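Local atomic coordinates of probable polyketide synthase 1 (PDB entry 2H84), a protein that makes acylpyrones in vitro as a hybrid polyketide synthase, its C-terminal type III domain, the part described here, extending and cyclizing polyketide chains. Residues 54-67 and 197-209. Sequence-based numbering, arbitrary orientation.
Sequences IFEQSQIKTRHLVR and GDQMVASSIFADG
Arg-63 reaches across to the end of helix 197-205, within the N-terminal half of a thiolase-fold chalcone/stilbene synthase domain, where this helix leads into the core strand 209-216. CG lies anti to the carbonyl carbon (chi1 -82°) and the chain bends at chi3, laying the guanidinium against the backbone carbonyls of Ser-203, Ser-204 and Phe-206. NH1 donates to Phe-206 O at 2.6 Å, with that oxygen near the guanidinium plane. NH2 holds Ser-203 O at 3.1 Å from a more tilted direction, while Ser-204 O sits over one face of the group. The buried charge thus meets carbonyls at edge and face, and its chain is flanked by the methyl of Ala-207. A methionine in its place would probably leave the Ser-203 and Phe-206 carbonyls without these donors. The side chain of Phe-206 lies about 5 Å from that of Cys-157, the predicted active-site residue. Packing stays close beside Arg-63: Ser-204 CB stands over the centre of the Phe-55 ring, a CH-pi contact 3.8 Å from the centroid, and Ile-60 CD1 presses on Ile-205. Leu-33 and Ile-37 of helix 30-40 touch Arg-63 and Ser-203. Toward Gly-197 the contact lies nearer solvent, with Ile-54, Val-201 and Gly-197 partly exposed. There Ile-54 is a knob among Gly-197, Met-200, Val-201 and Ser-204; its side chain crosses that of Met-200 at about a right angle, CD1 resting against Met-200 CB. A hexaethylene glycol, probably from the crystallisation liquor, lies close to Gly-197. Beyond Arg-63, the two segments run on together, joined by one backbone bond and one backbone-to-carboxylate bond. Asp-208 N gives a nearly straight bond to His-64 O. Ser-188 OG bonds Asp-208 OD2, the same oxygen that takes the N-H of Val-66 at 2.7 Å from N, nearly head-on to its C-O bond.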
ATOM      1  N   ILE A  54       1.206 -29.209  18.160  1.00 25.50           N
ATOM      2  CA  ILE A  54       1.686 -28.185  17.237  1.00 23.99           C
ATOM      3  C   ILE A  54       2.595 -27.172  17.925  1.00 24.32           C
ATOM      4  O   ILE A  54       3.635 -26.811  17.384  1.00 25.47           O
ATOM      5  CB  ILE A  54       0.495 -27.453  16.583  1.00 21.74           C
ATOM      6  CG1 ILE A  54      -0.133 -28.351  15.524  1.00 20.89           C
ATOM      7  CG2 ILE A  54       0.939 -26.134  15.987  1.00 20.81           C
ATOM      8  CD1 ILE A  54      -1.416 -27.807  14.954  1.00 21.78           C
ATOM      9  N   PHE A  55       2.203 -26.710  19.108  1.00 23.63           N
ATOM     10  CA  PHE A  55       3.024 -25.758  19.842  1.00 23.83           C
ATOM     11  C   PHE A  55       4.379 -26.366  20.138  1.00 24.06           C
ATOM     12  O   PHE A  55       5.415 -25.790  19.815  1.00 23.93           O
ATOM     13  CB  PHE A  55       2.348 -25.347  21.152  1.00 22.77           C
ATOM     14  CG  PHE A  55       1.382 -24.211  20.999  1.00 21.37           C
ATOM     15  CD1 PHE A  55       0.205 -24.378  20.289  1.00 20.36           C
ATOM     16  CD2 PHE A  55       1.692 -22.948  21.496  1.00 20.55           C
ATOM     17  CE1 PHE A  55      -0.658 -23.306  20.089  1.00 20.11           C
ATOM     18  CE2 PHE A  55       0.834 -21.868  21.301  1.00 18.74           C
ATOM     19  CZ  PHE A  55      -0.336 -22.045  20.589  1.00 18.62           C
ATOM     20  N   GLU A  56       4.359 -27.540  20.757  1.00 25.41           N
ATOM     21  CA  GLU A  56       5.583 -28.244  21.096  1.00 26.29           C
ATOM     22  C   GLU A  56       6.510 -28.324  19.887  1.00 26.50           C
ATOM     23  O   GLU A  56       7.662 -27.894  19.959  1.00 26.38           O
ATOM     24  CB  GLU A  56       5.249 -29.647  21.606  1.00 26.36           C
ATOM     25  CG  GLU A  56       4.898 -29.700  23.088  1.00 25.40           C
ATOM     26  CD  GLU A  56       3.911 -30.812  23.424  1.00 26.66           C
ATOM     27  OE1 GLU A  56       3.941 -31.879  22.761  1.00 26.61           O
ATOM     28  OE2 GLU A  56       3.106 -30.623  24.364  1.00 24.68           O
ATOM     29  N   GLN A  57       6.006 -28.853  18.775  1.00 26.99           N
ATOM     30  CA  GLN A  57       6.828 -28.972  17.575  1.00 28.89           C
ATOM     31  C   GLN A  57       7.043 -27.678  16.805  1.00 28.99           C
ATOM     32  O   GLN A  57       7.553 -27.706  15.687  1.00 29.39           O
ATOM     33  CB  GLN A  57       6.261 -30.028  16.614  1.00 30.27           C
ATOM     34  CG  GLN A  57       7.009 -31.362  16.696  1.00 34.19           C
ATOM     35  CD  GLN A  57       8.531 -31.170  16.699  1.00 37.67           C
ATOM     36  OE1 GLN A  57       9.182 -31.166  15.651  1.00 39.52           O
ATOM     37  NE2 GLN A  57       9.095 -30.999  17.881  1.00 37.58           N
ATOM     38  N   SER A  58       6.687 -26.547  17.407  1.00 29.24           N
ATOM     39  CA  SER A  58       6.838 -25.248  16.749  1.00 29.21           C
ATOM     40  C   SER A  58       8.256 -24.697  16.833  1.00 29.84           C
ATOM     41  O   SER A  58       8.665 -23.896  15.991  1.00 29.57           O
ATOM     42  CB  SER A  58       5.877 -24.222  17.364  1.00 28.88           C
ATOM     43  OG  SER A  58       6.294 -23.833  18.658  1.00 24.27           O
ATOM     44  N   GLN A  59       8.992 -25.115  17.861  1.00 30.40           N
ATOM     45  CA  GLN A  59      10.364 -24.657  18.075  1.00 30.49           C
ATOM     46  C   GLN A  59      10.479 -23.175  18.412  1.00 30.10           C
ATOM     47  O   GLN A  59      11.537 -22.582  18.221  1.00 30.45           O
ATOM     48  CB  GLN A  59      11.225 -24.941  16.852  1.00 31.82           C
ATOM     49  CG  GLN A  59      11.638 -26.384  16.706  1.00 35.15           C
ATOM     50  CD  GLN A  59      12.296 -26.655  15.371  1.00 37.07           C
ATOM     51  OE1 GLN A  59      13.228 -25.958  14.977  1.00 38.37           O
ATOM     52  NE2 GLN A  59      11.812 -27.672  14.664  1.00 37.91           N
ATOM     53  N   ILE A  60       9.395 -22.576  18.893  1.00 28.78           N
ATOM     54  CA  ILE A  60       9.421 -21.171  19.269  1.00 27.27           C
ATOM     55  C   ILE A  60       9.474 -21.113  20.785  1.00 27.81           C
ATOM     56  O   ILE A  60       8.729 -21.818  21.463  1.00 28.19           O
ATOM     57  CB  ILE A  60       8.174 -20.431  18.768  1.00 26.34           C
ATOM     58  CG1 ILE A  60       8.195 -20.384  17.239  1.00 25.06           C
ATOM     59  CG2 ILE A  60       8.126 -19.032  19.357  1.00 25.68           C
ATOM     60  CD1 ILE A  60       7.027 -19.664  16.622  1.00 24.52           C
ATOM     61  N   LYS A  61      10.363 -20.279  21.316  1.00 28.28           N
ATOM     62  CA  LYS A  61      10.525 -20.160  22.758  1.00 28.77           C
ATOM     63  C   LYS A  61       9.666 -19.062  23.355  1.00 27.87           C
ATOM     64  O   LYS A  61       9.055 -19.253  24.402  1.00 27.62           O
ATOM     65  CB  LYS A  61      11.994 -19.912  23.094  1.00 31.86           C
ATOM     66  CG  LYS A  61      12.413 -20.469  24.440  1.00 36.70           C
ATOM     67  CD  LYS A  61      13.920 -20.685  24.502  1.00 38.86           C
ATOM     68  CE  LYS A  61      14.272 -21.539  25.704  1.00 39.99           C
ATOM     69  NZ  LYS A  61      15.723 -21.651  25.932  1.00 41.27           N
ATOM     70  N   THR A  62       9.624 -17.912  22.686  1.00 27.22           N
ATOM     71  CA  THR A  62       8.832 -16.769  23.142  1.00 24.75           C
ATOM     72  C   THR A  62       8.247 -15.951  21.993  1.00 23.22           C
ATOM     73  O   THR A  62       8.713 -16.019  20.853  1.00 22.95           O
ATOM     74  CB  THR A  62       9.668 -15.791  24.007  1.00 24.72           C
ATOM     75  OG1 THR A  62      10.869 -15.439  23.304  1.00 24.92           O
ATOM     76  CG2 THR A  62      10.022 -16.410  25.338  1.00 24.31           C
ATOM     77  N   ARG A  63       7.220 -15.172  22.324  1.00 21.05           N
ATOM     78  CA  ARG A  63       6.540 -14.294  21.382  1.00 18.28           C
ATOM     79  C   ARG A  63       6.010 -13.086  22.145  1.00 18.05           C
ATOM     80  O   ARG A  63       5.718 -13.177  23.341  1.00 17.35           O
ATOM     81  CB  ARG A  63       5.364 -15.009  20.708  1.00 15.65           C
ATOM     82  CG  ARG A  63       5.740 -15.892  19.538  1.00 14.52           C
ATOM     83  CD  ARG A  63       4.499 -16.411  18.840  1.00 14.75           C
ATOM     84  NE  ARG A  63       3.742 -17.339  19.678  1.00 17.75           N
ATOM     85  CZ  ARG A  63       2.448 -17.607  19.519  1.00 16.67           C
ATOM     86  NH1 ARG A  63       1.755 -17.017  18.555  1.00 17.39           N
ATOM     87  NH2 ARG A  63       1.844 -18.468  20.318  1.00 15.61           N
ATOM     88  N   HIS A  64       5.907 -11.952  21.456  1.00 17.92           N
ATOM     89  CA  HIS A  64       5.372 -10.731  22.052  1.00 17.16           C
ATOM     90  C   HIS A  64       3.985 -10.538  21.443  1.00 16.32           C
ATOM     91  O   HIS A  64       3.822 -10.556  20.221  1.00 17.03           O
ATOM     92  CB  HIS A  64       6.286  -9.552  21.737  1.00 16.83           C
ATOM     93  CG  HIS A  64       7.629  -9.654  22.385  1.00 17.15           C
ATOM     94  ND1 HIS A  64       7.930  -9.029  23.577  1.00 16.94           N
ATOM     95  CD2 HIS A  64       8.738 -10.345  22.032  1.00 16.02           C
ATOM     96  CE1 HIS A  64       9.166  -9.331  23.929  1.00 15.02           C
ATOM     97  NE2 HIS A  64       9.679 -10.130  23.010  1.00 15.17           N
ATOM     98  N   LEU A  65       2.982 -10.364  22.290  1.00 14.90           N
ATOM     99  CA  LEU A  65       1.622 -10.238  21.790  1.00 14.57           C
ATOM    100  C   LEU A  65       0.828  -9.105  22.410  1.00 15.68           C
ATOM    101  O   LEU A  65       0.813  -8.953  23.625  1.00 17.39           O
ATOM    102  CB  LEU A  65       0.869 -11.547  22.038  1.00 11.20           C
ATOM    103  CG  LEU A  65       1.562 -12.861  21.689  1.00  7.61           C
ATOM    104  CD1 LEU A  65       0.769 -14.000  22.273  1.00  7.04           C
ATOM    105  CD2 LEU A  65       1.694 -13.003  20.198  1.00  6.21           C
ATOM    106  N   VAL A  66       0.158  -8.322  21.567  1.00 15.38           N
ATOM    107  CA  VAL A  66      -0.668  -7.231  22.047  1.00 14.53           C
ATOM    108  C   VAL A  66      -1.785  -7.909  22.835  1.00 14.99           C
ATOM    109  O   VAL A  66      -2.277  -7.361  23.818  1.00 16.85           O
ATOM    110  CB  VAL A  66      -1.254  -6.413  20.871  1.00 15.36           C
ATOM    111  CG1 VAL A  66      -2.318  -5.442  21.369  1.00 15.22           C
ATOM    112  CG2 VAL A  66      -0.149  -5.644  20.182  1.00 13.95           C
ATOM    113  N   ARG A  67      -2.179  -9.106  22.403  1.00 13.58           N
ATOM    114  CA  ARG A  67      -3.212  -9.860  23.108  1.00 13.71           C
ATOM    115  C   ARG A  67      -2.577 -11.085  23.746  1.00 13.12           C
ATOM    116  O   ARG A  67      -2.306 -12.073  23.078  1.00 12.38           O
ATOM    117  CB  ARG A  67      -4.332 -10.306  22.166  1.00 14.05           C
ATOM    118  CG  ARG A  67      -5.421 -11.124  22.868  1.00 12.34           C
ATOM    119  CD  ARG A  67      -6.641 -11.325  21.988  1.00 11.06           C
ATOM    120  NE  ARG A  67      -7.631 -12.189  22.626  1.00 10.78           N
ATOM    121  CZ  ARG A  67      -8.938 -11.944  22.614  1.00 12.28           C
ATOM    122  NH1 ARG A  67      -9.396 -10.865  22.003  1.00 14.98           N
ATOM    123  NH2 ARG A  67      -9.795 -12.759  23.210  1.00 10.87           N
ATOM    124  N   GLY A 197      -6.094 -27.381  10.698  1.00 29.17           N
ATOM    125  CA  GLY A 197      -4.762 -27.210  11.217  1.00 26.56           C
ATOM    126  C   GLY A 197      -4.150 -25.851  11.040  1.00 25.21           C
ATOM    127  O   GLY A 197      -3.520 -25.403  11.983  1.00 25.50           O
ATOM    128  N   ASP A 198      -4.291 -25.210   9.877  1.00 23.63           N
ATOM    129  CA  ASP A 198      -3.656 -23.912   9.665  1.00 22.45           C
ATOM    130  C   ASP A 198      -4.055 -22.900  10.729  1.00 22.42           C
ATOM    131  O   ASP A 198      -3.288 -21.988  11.051  1.00 21.37           O
ATOM    132  CB  ASP A 198      -3.968 -23.375   8.257  1.00 21.48           C
ATOM    133  CG  ASP A 198      -5.458 -23.174   8.013  1.00 21.04           C
ATOM    134  OD1 ASP A 198      -6.282 -23.792   8.716  1.00 19.89           O
ATOM    135  OD2 ASP A 198      -5.795 -22.394   7.100  1.00 21.08           O
ATOM    136  N   GLN A 199      -5.257 -23.061  11.276  1.00 22.12           N
ATOM    137  CA  GLN A 199      -5.742 -22.164  12.321  1.00 21.73           C
ATOM    138  C   GLN A 199      -4.912 -22.377  13.591  1.00 21.82           C
ATOM    139  O   GLN A 199      -4.451 -21.413  14.212  1.00 21.28           O
ATOM    140  CB  GLN A 199      -7.226 -22.429  12.595  1.00 20.90           C
ATOM    141  CG  GLN A 199      -8.079 -21.184  12.495  1.00 21.06           C
ATOM    142  CD  GLN A 199      -7.955 -20.475  11.159  1.00 21.87           C
ATOM    143  OE1 GLN A 199      -8.234 -19.285  11.060  1.00 25.73           O
ATOM    144  NE2 GLN A 199      -7.549 -21.201  10.125  1.00 22.13           N
ATOM    145  N   MET A 200      -4.718 -23.647  13.959  1.00 21.99           N
ATOM    146  CA  MET A 200      -3.922 -24.019  15.128  1.00 21.98           C
ATOM    147  C   MET A 200      -2.473 -23.552  14.945  1.00 21.66           C
ATOM    148  O   MET A 200      -1.887 -22.950  15.846  1.00 19.98           O
ATOM    149  CB  MET A 200      -3.949 -25.539  15.328  1.00 22.60           C
ATOM    150  CG  MET A 200      -5.350 -26.129  15.383  1.00 25.45           C
ATOM    151  SD  MET A 200      -5.439 -27.828  16.023  1.00 26.54           S
ATOM    152  CE  MET A 200      -5.213 -28.772  14.563  1.00 28.46           C
ATOM    153  N   VAL A 201      -1.906 -23.831  13.772  1.00 22.05           N
ATOM    154  CA  VAL A 201      -0.532 -23.439  13.458  1.00 22.17           C
ATOM    155  C   VAL A 201      -0.349 -21.934  13.620  1.00 22.98           C
ATOM    156  O   VAL A 201       0.541 -21.467  14.344  1.00 22.91           O
ATOM    157  CB  VAL A 201      -0.139 -23.795  11.994  1.00 20.63           C
ATOM    158  CG1 VAL A 201       1.306 -23.380  11.738  1.00 19.01           C
ATOM    159  CG2 VAL A 201      -0.331 -25.279  11.731  1.00 19.90           C
ATOM    160  N   ALA A 202      -1.207 -21.187  12.930  1.00 23.17           N
ATOM    161  CA  ALA A 202      -1.154 -19.735  12.950  1.00 23.18           C
ATOM    162  C   ALA A 202      -1.152 -19.220  14.380  1.00 22.70           C
ATOM    163  O   ALA A 202      -0.464 -18.254  14.698  1.00 23.33           O
ATOM    164  CB  ALA A 202      -2.334 -19.164  12.179  1.00 22.88           C
ATOM    165  N   SER A 203      -1.906 -19.881  15.246  1.00 22.29           N
ATOM    166  CA  SER A 203      -1.972 -19.459  16.639  1.00 22.19           C
ATOM    167  C   SER A 203      -0.713 -19.859  17.391  1.00 21.94           C
ATOM    168  O   SER A 203      -0.515 -19.451  18.535  1.00 21.78           O
ATOM    169  CB  SER A 203      -3.187 -20.077  17.342  1.00 22.89           C
ATOM    170  OG  SER A 203      -2.999 -21.464  17.583  1.00 21.54           O
ATOM    171  N   SER A 204       0.141 -20.656  16.755  1.00 21.08           N
ATOM    172  CA  SER A 204       1.362 -21.086  17.414  1.00 20.30           C
ATOM    173  C   SER A 204       2.612 -20.347  16.943  1.00 19.44           C
ATOM    174  O   SER A 204       3.602 -20.291  17.674  1.00 20.38           O
ATOM    175  CB  SER A 204       1.574 -22.589  17.220  1.00 20.38           C
ATOM    176  OG  SER A 204       2.063 -22.859  15.922  1.00 20.65           O
ATOM    177  N   ILE A 205       2.569 -19.763  15.746  1.00 16.63           N
ATOM    178  CA  ILE A 205       3.747 -19.080  15.214  1.00 14.62           C
ATOM    179  C   ILE A 205       3.734 -17.563  15.025  1.00 13.36           C
ATOM    180  O   ILE A 205       4.800 -16.930  15.042  1.00 12.08           O
ATOM    181  CB  ILE A 205       4.144 -19.677  13.874  1.00 14.54           C
ATOM    182  CG1 ILE A 205       3.038 -19.418  12.848  1.00 14.93           C
ATOM    183  CG2 ILE A 205       4.375 -21.163  14.034  1.00 16.90           C
ATOM    184  CD1 ILE A 205       3.402 -19.843  11.432  1.00 14.25           C
ATOM    185  N   PHE A 206       2.554 -16.974  14.839  1.00 11.29           N
ATOM    186  CA  PHE A 206       2.467 -15.525  14.620  1.00  8.84           C
ATOM    187  C   PHE A 206       2.576 -14.685  15.879  1.00  6.98           C
ATOM    188  O   PHE A 206       2.088 -15.062  16.935  1.00  5.33           O
ATOM    189  CB  PHE A 206       1.168 -15.159  13.888  1.00  7.99           C
ATOM    190  CG  PHE A 206       1.093 -15.676  12.472  1.00  6.66           C
ATOM    191  CD1 PHE A 206       1.984 -15.225  11.498  1.00  6.32           C
ATOM    192  CD2 PHE A 206       0.129 -16.618  12.113  1.00  6.71           C
ATOM    193  CE1 PHE A 206       1.913 -15.694  10.183  1.00  5.73           C
ATOM    194  CE2 PHE A 206       0.041 -17.100  10.803  1.00  6.33           C
ATOM    195  CZ  PHE A 206       0.940 -16.638   9.836  1.00  8.04           C
ATOM    196  N   ALA A 207       3.226 -13.538  15.746  1.00  7.28           N
ATOM    197  CA  ALA A 207       3.416 -12.610  16.857  1.00  9.45           C
ATOM    198  C   ALA A 207       3.331 -11.185  16.308  1.00  9.93           C
ATOM    199  O   ALA A 207       3.212 -10.990  15.090  1.00  9.88           O
ATOM    200  CB  ALA A 207       4.783 -12.843  17.521  1.00 10.38           C
ATOM    201  N   ASP A 208       3.400 -10.197  17.203  1.00  8.63           N
ATOM    202  CA  ASP A 208       3.315  -8.790  16.805  1.00  8.21           C
ATOM    203  C   ASP A 208       4.622  -8.042  16.998  1.00  7.50           C
ATOM    204  O   ASP A 208       5.391  -8.339  17.911  1.00  7.95           O
ATOM    205  CB  ASP A 208       2.231  -8.076  17.608  1.00  7.86           C
ATOM    206  CG  ASP A 208       1.019  -8.929  17.820  1.00  7.79           C
ATOM    207  OD1 ASP A 208       0.571  -9.570  16.847  1.00  9.52           O
ATOM    208  OD2 ASP A 208       0.522  -8.947  18.959  1.00  5.84           O
ATOM    209  N   GLY A 209       4.862  -7.054  16.145  1.00  6.56           N
ATOM    210  CA  GLY A 209       6.087  -6.290  16.258  1.00  6.88           C
ATOM    211  C   GLY A 209       6.191  -5.193  15.220  1.00  8.10           C
ATOM    212  O   GLY A 209       5.379  -5.113  14.288  1.00  8.18           O
TER